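Local coordinates for heme-binding protein A / AI-2 binding protein A (Helicobacter pylori SS1, PDB 6OFQ), which binds peptides such as STSA in the periplasm and probably delivers them to an ABC transporter, at residues F166-N169 / P174-A177. Numbering follows the deposited sequence.
Sequences FTLN and PFLA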
ATOM      1  N   PHE A 166       8.574 -22.816  -6.973  1.00  4.96           N
ATOM      2  CA  PHE A 166       7.995 -22.721  -5.648  1.00  4.98           C
ATOM      3  C   PHE A 166       7.112 -23.903  -5.403  1.00  5.32           C
ATOM      4  O   PHE A 166       6.347 -24.289  -6.314  1.00  5.33           O
ATOM      5  CB  PHE A 166       7.081 -21.470  -5.536  1.00  5.23           C
ATOM      6  CG  PHE A 166       7.776 -20.144  -5.632  1.00  5.21           C
ATOM      7  CD1 PHE A 166       8.234 -19.470  -4.492  1.00  6.12           C
ATOM      8  CD2 PHE A 166       7.902 -19.550  -6.854  1.00  5.32           C
ATOM      9  CE1 PHE A 166       8.857 -18.232  -4.605  1.00  6.22           C
ATOM     10  CE2 PHE A 166       8.494 -18.307  -6.985  1.00  5.73           C
ATOM     11  CZ  PHE A 166       9.003 -17.684  -5.861  1.00  5.72           C
ATOM     12  N   THR A 167       7.294 -24.526  -4.247  1.00  5.38           N
ATOM     13  CA  THR A 167       6.327 -25.515  -3.790  1.00  4.95           C
ATOM     14  C   THR A 167       5.670 -24.969  -2.551  1.00  5.42           C
ATOM     15  O   THR A 167       6.348 -24.474  -1.636  1.00  5.37           O
ATOM     16  CB  THR A 167       7.060 -26.845  -3.469  1.00  5.30           C
ATOM     17  OG1 THR A 167       7.770 -27.261  -4.653  1.00  7.03           O
ATOM     18  CG2 THR A 167       6.039 -27.893  -3.014  1.00  5.24           C
ATOM     19  N   LEU A 168       4.348 -25.057  -2.539  1.00  5.21           N
ATOM     20  CA  LEU A 168       3.561 -24.499  -1.415  1.00  5.22           C
ATOM     21  C   LEU A 168       3.124 -25.566  -0.434  1.00  5.85           C
ATOM     22  O   LEU A 168       3.013 -26.743  -0.785  1.00  6.92           O
ATOM     23  CB  LEU A 168       2.370 -23.733  -1.934  1.00  4.82           C
ATOM     24  CG  LEU A 168       2.562 -22.646  -2.949  1.00  4.87           C
ATOM     25  CD1 LEU A 168       1.293 -21.849  -3.186  1.00  4.75           C
ATOM     26  CD2 LEU A 168       3.737 -21.743  -2.671  1.00  4.58           C
ATOM     27  N   ASN A 169       2.851 -25.164   0.815  1.00  6.07           N
ATOM     28  CA  ASN A 169       2.293 -26.091   1.774  1.00  6.83           C
ATOM     29  C   ASN A 169       0.834 -26.409   1.551  1.00  7.59           C
ATOM     30  O   ASN A 169       0.326 -27.383   2.140  1.00 10.83           O
ATOM     31  CB  ASN A 169       2.543 -25.570   3.191  1.00  7.69           C
ATOM     32  CG  ASN A 169       3.984 -25.701   3.623  1.00  8.99           C
ATOM     33  OD1 ASN A 169       4.561 -26.796   3.510  1.00  9.40           O
ATOM     34  ND2 ASN A 169       4.588 -24.638   4.167  1.00  9.52           N
ATOM     35  N   PRO A 174      -4.311 -16.359  -3.918  1.00  4.94           N
ATOM     36  CA  PRO A 174      -3.602 -15.088  -4.220  1.00  4.76           C
ATOM     37  C   PRO A 174      -2.161 -15.178  -4.592  1.00  4.93           C
ATOM     38  O   PRO A 174      -1.572 -14.153  -4.918  1.00  4.42           O
ATOM     39  CB  PRO A 174      -3.715 -14.300  -2.906  1.00  5.56           C
ATOM     40  CG  PRO A 174      -4.751 -15.003  -2.113  1.00  6.56           C
ATOM     41  CD  PRO A 174      -4.718 -16.428  -2.497  1.00  5.56           C
ATOM     42  N   PHE A 175      -1.546 -16.363  -4.597  1.00  4.21           N
ATOM     43  CA  PHE A 175      -0.074 -16.421  -4.688  1.00  4.44           C
ATOM     44  C   PHE A 175       0.468 -15.778  -5.946  1.00  4.13           C
ATOM     45  O   PHE A 175       1.452 -15.031  -5.864  1.00  4.02           O
ATOM     46  CB  PHE A 175       0.405 -17.887  -4.553  1.00  4.69           C
ATOM     47  CG  PHE A 175       1.905 -18.048  -4.335  1.00  5.07           C
ATOM     48  CD1 PHE A 175       2.509 -17.613  -3.176  1.00  5.76           C
ATOM     49  CD2 PHE A 175       2.712 -18.486  -5.396  1.00  5.69           C
ATOM     50  CE1 PHE A 175       3.881 -17.772  -3.040  1.00  5.68           C
ATOM     51  CE2 PHE A 175       4.086 -18.621  -5.270  1.00  5.74           C
ATOM     52  CZ  PHE A 175       4.653 -18.227  -4.095  1.00  5.77           C
ATOM     53  N   LEU A 176      -0.093 -16.044  -7.128  1.00  4.12           N
ATOM     54  CA  LEU A 176       0.439 -15.473  -8.340  1.00  4.15           C
ATOM     55  C   LEU A 176       0.394 -13.958  -8.271  1.00  4.02           C
ATOM     56  O   LEU A 176       1.412 -13.307  -8.581  1.00  3.89           O
ATOM     57  CB  LEU A 176      -0.292 -15.983  -9.571  1.00  4.12           C
ATOM     58  CG  LEU A 176       0.288 -15.542 -10.905  1.00  4.21           C
ATOM     59  CD1 LEU A 176       1.648 -16.102 -11.191  1.00  5.14           C
ATOM     60  CD2 LEU A 176      -0.708 -15.884 -12.005  1.00  4.30           C
ATOM     61  N   ALA A 177      -0.724 -13.371  -7.834  1.00  4.17           N
ATOM     62  CA  ALA A 177      -0.830 -11.917  -7.745  1.00  4.18           C
ATOM     63  C   ALA A 177       0.111 -11.349  -6.674  1.00  4.59           C
ATOM     64  O   ALA A 177       0.757 -10.303  -6.865  1.00  4.95           O
ATOM     65  CB  ALA A 177      -2.257 -11.547  -7.370  1.00  4.09           C
TER
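A chi1 of -168° swings the F175 ring away from its own backbone N, from the first residue of the one-turn helix 175-178 toward strand 163-168, where F166 and L168 both hold CG anti to their carbonyl carbons and reach out from the same side of the strand. The two aromatic rings form a T-shaped pair: the edge of F175 meets one face of F166, with centroids 5.4 Å apart and planes at 73°. CZ of F175 makes the closest approach, 3.8 Å from CD1 of F166, and lies toward the rim of that ring. L168 instead covers a face of F175, its CD2 methyl standing 4.0 Å from the F175 ring centroid and 13° off the normal, a CH-pi contact, while its other methyl, CD1, touches F175 CG at 4.0 Å. Y92 (edge-to-face) and I153, on neighbouring strands 91-96 and 153-160, also pack on F175, so its ring lies against the antiparallel sheet. This is plain hydrophobic packing of a strand with the short helix that follows it, in a type II periplasmic binding protein of solute-binding family 5. Without any polar link between the segments, F175 meets the strand through dispersion and, probably, weak ring electrostatics.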